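Local coordinates for Serine/threonine-protein kinase-like protein ACR4 (Arabidopsis thaliana, PDB 7A0J), which controls formative cell division in plant meristems, acting as a membrane receptor kinase that pairs with the CLE40 peptide in the root, at residues S5-S10 with D274-N279; C19-D24 with I49-G54; S65-C70 with Q83-G88. All blocks are in the same frame, centred on the assembly; numbering follows the deposited sequence. Where two conformers were deposited one is given.

Overall arrangement
The chain is the extracellular propeller of the receptor, built from seven repeats. Interaction 1 joins the inner strand of repeat 1 (7-10) to that of repeat 7 (274-277), near the two chain ends, and encloses the other two in sequence. Interaction 2 joins repeat 1 to repeat 2; its centre is about 9 Å from that of interaction 1, and Ser5 O probably accepts a hydrogen bond from Leu51 N between them. Interaction 3 follows in sequence, at the outer side of the sheet 48-53, 57-62, 68-72, its centre about 18 Å from interaction 2, which it touches (Ile49 CD1 to His66 CD2, 4.1 Å), and 22 Å from interaction 1. The series runs from ring closure to the periphery.

Interaction 1 of 3, residues S5-S10 with D274-N279; sequences SSIAIS and DLAAGN
Ile7 and Ile9 of strand 7-10 lean on strand 274-277, which runs in nearly the same direction: the segment axes differ by 20° and approach to 5.7 Å. Ala8 lies level with Ala276, CA to CA 5.5 Å, and the strands meet through side chains and waters. The two isoleucines flank the Ala276 methyl, with Ile7 CD1 3.9 Å and Ile9 CG1 3.7 Å from Ala276 CB. In Ile7, CG1 lies between the backbone N and the carbonyl carbon (chi1 60°), which carries CD1 over the Leu275-Ala276 peptide. Ile9 divides its branches: CD1 meets the Ala276 carbonyl, while CG2 presses to 3.4 Å from Gly278 CA. A beta carbon on Gly278 would probably collide with Ile9 CG2. At the Ser5 end, a water bonded to Ser5 OG at 2.7 Å donates to Asp274 OD2 at 3.0 Å, and a second links Ser5 OG to Leu275 O. Asp274 OD1 takes the Leu275 N-H, 35° out of the carboxylate plane. At the other end a water lies between Ile9 O and Ala277 O. Val285, Phe281 and Cys283 extend the apolar surroundings. A hydrophobic centre with water at both ends thus joins repeats 1 and 7, closing the propeller without direct backbone pairing.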
loop_
_atom_site.group_PDB
_atom_site.type_symbol
_atom_site.label_atom_id
_atom_site.label_comp_id
_atom_site.label_asym_id
_atom_site.label_seq_id
_atom_site.Cartn_x
_atom_site.Cartn_y
_atom_site.Cartn_z
ATOM N N SER A 5 4.636 1.697 -2.382
ATOM C CA SER A 5 4.738 1.454 -3.843
ATOM C C SER A 5 5.145 2.748 -4.556
ATOM O O SER A 5 5.138 3.811 -3.907
ATOM C CB SER A 5 3.433 0.901 -4.362
ATOM O OG SER A 5 3.478 0.697 -5.766
ATOM N N SER A 6 5.496 2.648 -5.840
ATOM C CA SER A 6 5.791 3.801 -6.729
ATOM C C SER A 6 4.479 4.494 -7.118
ATOM O O SER A 6 4.547 5.628 -7.623
ATOM C CB SER A 6 6.581 3.371 -7.942
ATOM O OG SER A 6 5.772 2.625 -8.841
ATOM N N ILE A 7 3.338 3.829 -6.898
ATOM C CA ILE A 7 1.966 4.376 -7.123
ATOM C C ILE A 7 1.107 4.084 -5.884
ATOM O O ILE A 7 1.347 3.059 -5.222
ATOM C CB ILE A 7 1.352 3.803 -8.416
ATOM C CG1 ILE A 7 1.240 2.275 -8.379
ATOM C CG2 ILE A 7 2.142 4.281 -9.627
ATOM C CD1 ILE A 7 0.442 1.683 -9.518
ATOM N N ALA A 8 0.151 4.966 -5.585
ATOM C CA ALA A 8 -0.729 4.890 -4.394
ATOM C C ALA A 8 -2.047 5.617 -4.682
ATOM O O ALA A 8 -2.071 6.476 -5.589
ATOM C CB ALA A 8 -0.026 5.475 -3.193
ATOM N N ILE A 9 -3.096 5.273 -3.932
ATOM C CA ILE A 9 -4.473 5.817 -4.107
ATOM C C ILE A 9 -4.998 6.321 -2.759
ATOM O O ILE A 9 -4.864 5.594 -1.750
ATOM C CB ILE A 9 -5.410 4.760 -4.722
ATOM C CG1 ILE A 9 -5.088 4.525 -6.202
ATOM C CG2 ILE A 9 -6.872 5.136 -4.514
ATOM C CD1 ILE A 9 -5.903 3.427 -6.849
ATOM N N SER A 10 -5.563 7.531 -2.769
ATOM C CA SER A 10 -6.362 8.103 -1.654
ATOM C C SER A 10 -7.846 8.047 -2.029
ATOM O O SER A 10 -8.145 8.107 -3.239
ATOM C CB SER A 10 -5.918 9.503 -1.333
ATOM O OG SER A 10 -4.572 9.510 -0.882
ATOM N N ASP A 274 2.013 -2.270 -13.197
ATOM C CA ASP A 274 1.719 -2.124 -11.745
ATOM C C ASP A 274 0.256 -1.708 -11.532
ATOM O O ASP A 274 -0.343 -1.139 -12.465
ATOM C CB ASP A 274 2.676 -1.125 -11.090
ATOM C CG ASP A 274 2.919 -1.374 -9.610
ATOM O OD1 ASP A 274 2.246 -2.258 -9.041
ATOM O OD2 ASP A 274 3.789 -0.684 -9.041
ATOM N N LEU A 275 -0.286 -2.002 -10.344
ATOM C CA LEU A 275 -1.661 -1.631 -9.909
ATOM C C LEU A 275 -1.595 -0.899 -8.565
ATOM O O LEU A 275 -0.615 -1.101 -7.823
ATOM C CB LEU A 275 -2.526 -2.888 -9.766
ATOM C CG LEU A 275 -2.856 -3.645 -11.051
ATOM C CD1 LEU A 275 -3.745 -4.841 -10.747
ATOM C CD2 LEU A 275 -3.517 -2.737 -12.079
ATOM N N ALA A 276 -2.614 -0.083 -8.282
ATOM C CA ALA A 276 -2.910 0.518 -6.960
ATOM C C ALA A 276 -4.414 0.394 -6.700
ATOM O O ALA A 276 -5.188 0.462 -7.674
ATOM C CB ALA A 276 -2.454 1.956 -6.922
ATOM N N ALA A 277 -4.806 0.194 -5.441
ATOM C CA ALA A 277 -6.212 0.001 -5.021
ATOM C C ALA A 277 -6.578 1.029 -3.947
ATOM O O ALA A 277 -5.779 1.222 -3.009
ATOM C CB ALA A 277 -6.416 -1.410 -4.526
ATOM N N GLY A 278 -7.729 1.687 -4.123
ATOM C CA GLY A 278 -8.439 2.447 -3.076
ATOM C C GLY A 278 -9.534 1.590 -2.469
ATOM O O GLY A 278 -9.448 0.354 -2.609
ATOM N N ASN A 279 -10.542 2.208 -1.849
ATOM C CA ASN A 279 -11.650 1.486 -1.167
ATOM C C ASN A 279 -12.502 0.742 -2.204
ATOM O O ASN A 279 -12.723 -0.469 -2.009
ATOM C CB ASN A 279 -12.490 2.402 -0.266
ATOM C CG ASN A 279 -12.966 3.679 -0.930
ATOM O OD1 ASN A 279 -12.739 3.899 -2.118
ATOM N ND2 ASN A 279 -13.623 4.533 -0.163
HETATM O O HOH W 1 1.205 -1.009 -6.054
HETATM O O HOH W 2 5.692 -0.544 -6.787
HETATM O O HOH W 3 -4.961 2.932 -0.990
#

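Interaction 2 of 3, residues C19-D24 with I49-G54; sequences CGLKSD and IGLTGG
Leu21 and Leu51 carry this contact, sliding past each other from opposite directions between strands 19-21 and 50-53. The segment axes are antiparallel at 172° but stay 7.5 Å apart, too far for backbone pairing, so the interval is filled by side chains. Packing is closest around one methyl, Leu51 CD1. It lies 3.8 Å from Leu21 CD2, 3.8 Å from Gly20 C and 4.2 Å from Cys19 CB, so three consecutive residues form an arc about a single branch tip. Leu51 CG stands anti to the carbonyl carbon (chi1 -62°), and this rotation directs the branch across toward Gly20. Leu51 CD1 rests against the main chain of Gly20. Val29 also covers Leu51, and Cys19 is bonded to Cys31 by a disulfide, which links strand 17-21 to strand 29-33 of the same blade.

The other end is looser. Leu21 CD1 comes no nearer than 4.0 Å to Ile49 O, and the Ile49 side chain points away, against Leu61, Met63 and His66. Both Leu21 and Ile49 are partly exposed, whereas Cys19, Gly20 and Leu51 are buried. Beyond Leu21 the chain leaves the interface: Lys22, Ser23 and Asp24 are exposed, and Ser23 OG bonds to Gly288 O.

A middle strand of repeat 1 thus faces the inner strand of repeat 2 through apolar side chains, the face-to-face packing of adjacent blades in a beta-propeller.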
loop_
_atom_site.group_PDB
_atom_site.type_symbol
_atom_site.label_atom_id
_atom_site.label_comp_id
_atom_site.label_asym_id
_atom_site.label_seq_id
_atom_site.Cartn_x
_atom_site.Cartn_y
_atom_site.Cartn_z
ATOM N N CYS A 19 -1.606 8.995 -6.927
ATOM C CA CYS A 19 -0.258 9.619 -6.937
ATOM C C CYS A 19 0.774 8.571 -7.360
ATOM O O CYS A 19 0.630 7.399 -6.960
ATOM C CB CYS A 19 0.099 10.212 -5.579
ATOM S SG CYS A 19 -1.083 11.463 -5.012
ATOM N N GLY A 20 1.758 8.987 -8.158
ATOM C CA GLY A 20 2.858 8.133 -8.636
ATOM C C GLY A 20 4.171 8.891 -8.661
ATOM O O GLY A 20 4.134 10.132 -8.779
ATOM N N LEU A 21 5.289 8.177 -8.538
ATOM C CA LEU A 21 6.650 8.736 -8.737
ATOM C C LEU A 21 6.855 8.938 -10.243
ATOM O O LEU A 21 6.457 8.038 -11.012
ATOM C CB LEU A 21 7.694 7.781 -8.144
ATOM C CG LEU A 21 7.511 7.433 -6.665
ATOM C CD1 LEU A 21 8.615 6.504 -6.187
ATOM C CD2 LEU A 21 7.465 8.686 -5.803
ATOM N N LYS A 22 7.421 10.082 -10.647
ATOM C CA LYS A 22 7.673 10.422 -12.076
ATOM C C LYS A 22 8.629 9.382 -12.669
ATOM O O LYS A 22 9.490 8.873 -11.922
ATOM C CB LYS A 22 8.231 11.843 -12.213
ATOM C CG LYS A 22 7.265 12.953 -11.819
ATOM C CD LYS A 22 7.816 14.349 -12.013
ATOM C CE LYS A 22 7.638 14.874 -13.421
ATOM N NZ LYS A 22 8.039 16.297 -13.527
ATOM N N SER A 23 8.467 9.075 -13.960
ATOM C CA SER A 23 9.217 8.021 -14.695
ATOM C C SER A 23 10.604 8.532 -15.110
ATOM O O SER A 23 11.451 7.689 -15.468
ATOM C CB SER A 23 8.435 7.545 -15.888
ATOM O OG SER A 23 7.999 8.645 -16.672
ATOM N N ASP A 24 10.825 9.851 -15.064
ATOM C CA ASP A 24 12.122 10.499 -15.408
ATOM C C ASP A 24 13.195 10.125 -14.373
ATOM O O ASP A 24 14.378 10.407 -14.635
ATOM C CB ASP A 24 11.973 12.019 -15.543
ATOM C CG ASP A 24 11.404 12.715 -14.318
ATOM O OD1 ASP A 24 11.206 12.036 -13.289
ATOM O OD2 ASP A 24 11.154 13.933 -14.406
ATOM N N ILE A 49 10.726 7.870 -2.142
ATOM C CA ILE A 49 11.154 6.510 -2.589
ATOM C C ILE A 49 9.950 5.559 -2.559
ATOM O O ILE A 49 10.068 4.458 -3.117
ATOM C CB ILE A 49 12.354 5.997 -1.763
ATOM C CG1 ILE A 49 12.105 6.026 -0.251
ATOM C CG2 ILE A 49 13.608 6.772 -2.135
ATOM C CD1 ILE A 49 13.311 5.631 0.575
ATOM N N GLY A 50 8.820 5.984 -1.982
ATOM C CA GLY A 50 7.582 5.185 -1.924
ATOM C C GLY A 50 6.378 6.019 -1.525
ATOM O O GLY A 50 6.573 7.069 -0.881
ATOM N N LEU A 51 5.178 5.566 -1.899
ATOM C CA LEU A 51 3.885 6.246 -1.614
ATOM C C LEU A 51 2.885 5.233 -1.044
ATOM O O LEU A 51 2.984 4.035 -1.386
ATOM C CB LEU A 51 3.347 6.870 -2.904
ATOM C CG LEU A 51 4.221 7.951 -3.540
ATOM C CD1 LEU A 51 3.762 8.248 -4.961
ATOM C CD2 LEU A 51 4.217 9.220 -2.703
ATOM N N THR A 52 1.958 5.713 -0.211
ATOM C CA THR A 52 0.829 4.934 0.366
ATOM C C THR A 52 -0.285 5.913 0.755
ATOM O O THR A 52 0.031 6.947 1.377
ATOM C CB THR A 52 1.308 4.062 1.535
ATOM O OG1 THR A 52 0.210 3.266 1.978
ATOM C CG2 THR A 52 1.864 4.861 2.694
ATOM N N GLY A 53 -1.531 5.599 0.388
ATOM C CA GLY A 53 -2.692 6.495 0.552
ATOM C C GLY A 53 -3.741 5.909 1.479
ATOM O O GLY A 53 -3.818 4.668 1.595
ATOM N N GLY A 54 -4.521 6.782 2.119
ATOM C CA GLY A 54 -5.645 6.410 2.999
ATOM C C GLY A 54 -6.859 7.273 2.727
ATOM O O GLY A 54 -6.954 7.819 1.610
#

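Interaction 3 of 3, residues S65-C70 with Q83-G88; sequences SHQPYC and QPMTKG. With EDO (1,2-ethanediol), chain G.
Pro68 and Met85 supply the apolar part of the contact, meeting tip to tip with Met85 CE 3.9 Å from Pro68 CD. Met85 has CG anti to its backbone N (chi1 180°), then bends at both later torsions, which brings CE to the CD-CG side of the proline. A polar side chain, Gln67, borders this pair. It crosses Met85 at a slant, its NE2 4.0 Å from Met85 CG, while the amide's hydrogen-bond partner is O of Ala89, the residue after Gly88. Within the loop, Met85 N donates to Gln83 OE1 at 3.0 Å, from well above the carbonyl plane, 66° out of it, bracing the chain across the cis peptide before Pro84. At the far end, Tyr69 OH forms a short 2.5 Å hydrogen bond with O2 of an ethanediol, probably a crystallisation additive; O2 lies at the ring edge, in its plane. A phenylalanine here would probably leave that ethanediol oxygen without its phenolic mate. Pro43 and Leu46 neighbour the Tyr69 side chain. In the fold, strand 68-72 is the outer edge of its blade, and the loop 83-88 leads toward strand 91-96 of the next; Tyr91 and Trp126 of that blade's sheet touch both Pro68 and Met85.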
loop_
_atom_site.group_PDB
_atom_site.type_symbol
_atom_site.label_atom_id
_atom_site.label_comp_id
_atom_site.label_asym_id
_atom_site.label_seq_id
_atom_site.Cartn_x
_atom_site.Cartn_y
_atom_site.Cartn_z
ATOM N N SER A 65 15.463 12.470 4.126
ATOM C CA SER A 65 15.283 12.383 5.602
ATOM C C SER A 65 14.828 10.977 6.021
ATOM O O SER A 65 15.012 10.636 7.205
ATOM C CB SER A 65 14.319 13.429 6.088
ATOM O OG SER A 65 13.000 13.142 5.654
ATOM N N HIS A 66 14.246 10.203 5.098
ATOM C CA HIS A 66 13.721 8.828 5.333
ATOM C C HIS A 66 12.622 8.863 6.405
ATOM O O HIS A 66 12.515 7.891 7.178
ATOM C CB HIS A 66 14.865 7.862 5.688
ATOM C CG HIS A 66 15.859 7.677 4.591
ATOM N ND1 HIS A 66 17.220 7.633 4.826
ATOM C CD2 HIS A 66 15.701 7.523 3.260
ATOM C CE1 HIS A 66 17.856 7.457 3.686
ATOM N NE2 HIS A 66 16.946 7.388 2.708
ATOM N N GLN A 67 11.830 9.941 6.437
ATOM C CA GLN A 67 10.692 10.118 7.378
ATOM C C GLN A 67 9.388 10.072 6.586
ATOM O O GLN A 67 9.354 10.466 5.422
ATOM C CB GLN A 67 10.829 11.433 8.147
ATOM C CG GLN A 67 12.047 11.472 9.058
ATOM C CD GLN A 67 12.049 12.652 10.000
ATOM O OE1 GLN A 67 11.525 13.722 9.696
ATOM N NE2 GLN A 67 12.656 12.463 11.160
ATOM N N PRO A 68 8.280 9.584 7.187
ATOM C CA PRO A 68 6.966 9.694 6.560
ATOM C C PRO A 68 6.565 11.171 6.417
ATOM O O PRO A 68 6.896 11.958 7.286
ATOM C CB PRO A 68 6.007 8.934 7.490
ATOM C CG PRO A 68 6.755 8.778 8.803
ATOM C CD PRO A 68 8.232 8.902 8.488
ATOM N N TYR A 69 5.899 11.508 5.310
ATOM C CA TYR A 69 5.370 12.865 5.011
ATOM C C TYR A 69 4.020 12.721 4.303
ATOM O O TYR A 69 3.990 12.193 3.171
ATOM C CB TYR A 69 6.357 13.661 4.157
ATOM C CG TYR A 69 5.986 15.110 3.966
ATOM C CD1 TYR A 69 6.360 16.070 4.894
ATOM C CD2 TYR A 69 5.252 15.526 2.866
ATOM C CE1 TYR A 69 6.022 17.404 4.732
ATOM C CE2 TYR A 69 4.907 16.857 2.687
ATOM C CZ TYR A 69 5.294 17.800 3.624
ATOM O OH TYR A 69 4.967 19.115 3.461
ATOM N N CYS A 70 2.946 13.161 4.964
ATOM C CA CYS A 70 1.548 13.070 4.468
ATOM C C CYS A 70 1.050 14.458 4.053
ATOM O O CYS A 70 1.469 15.457 4.668
ATOM C CB CYS A 70 0.628 12.470 5.523
ATOM S SG CYS A 70 1.204 10.869 6.144
ATOM N N GLN A 83 3.674 13.454 14.280
ATOM C CA GLN A 83 4.087 13.476 15.710
ATOM C C GLN A 83 3.247 12.455 16.476
ATOM O O GLN A 83 2.096 12.222 16.118
ATOM C CB GLN A 83 3.910 14.881 16.292
ATOM C CG GLN A 83 4.901 15.902 15.751
ATOM C CD GLN A 83 6.328 15.605 16.148
ATOM O OE1 GLN A 83 6.598 15.088 17.227
ATOM N NE2 GLN A 83 7.259 15.923 15.265
ATOM N N PRO A 84 3.771 11.812 17.547
ATOM C CA PRO A 84 5.146 12.012 18.013
ATOM C C PRO A 84 6.203 11.423 17.066
ATOM O O PRO A 84 6.017 10.323 16.585
ATOM C CB PRO A 84 5.207 11.269 19.361
ATOM C CG PRO A 84 3.762 10.967 19.713
ATOM C CD PRO A 84 3.047 10.846 18.383
ATOM N N MET A 85 7.282 12.174 16.828
ATOM C CA MET A 85 8.441 11.758 15.994
ATOM C C MET A 85 9.731 12.058 16.763
ATOM O O MET A 85 9.858 13.186 17.281
ATOM C CB MET A 85 8.454 12.514 14.661
ATOM C CG MET A 85 9.615 12.152 13.745
ATOM S SD MET A 85 9.592 10.419 13.216
ATOM C CE MET A 85 8.163 10.412 12.133
ATOM N N THR A 86 10.632 11.077 16.847
ATOM C CA THR A 86 12.013 11.246 17.369
ATOM C C THR A 86 12.830 11.987 16.305
ATOM O O THR A 86 12.793 11.556 15.135
ATOM C CB THR A 86 12.625 9.895 17.760
ATOM O OG1 THR A 86 11.823 9.351 18.809
ATOM C CG2 THR A 86 14.063 9.994 18.218
ATOM N N LYS A 87 13.511 13.069 16.694
ATOM C CA LYS A 87 14.377 13.886 15.799
ATOM C C LYS A 87 15.467 12.984 15.204
ATOM O O LYS A 87 16.139 12.286 15.986
ATOM C CB LYS A 87 14.989 15.061 16.568
ATOM C CG LYS A 87 15.778 16.048 15.718
ATOM C CD LYS A 87 16.223 17.280 16.476
ATOM C CE LYS A 87 17.253 18.093 15.722
ATOM N NZ LYS A 87 17.377 19.469 16.261
ATOM N N GLY A 88 15.606 12.984 13.875
ATOM C CA GLY A 88 16.640 12.225 13.143
ATOM C C GLY A 88 16.256 10.773 12.895
ATOM O O GLY A 88 17.081 10.050 12.303
HETATM C C1 EDO G . 4.806 21.680 0.710
HETATM O O1 EDO G . 6.044 21.269 1.250
HETATM C C2 EDO G . 3.929 20.545 0.331
HETATM O O2 EDO G . 3.574 19.712 1.419
#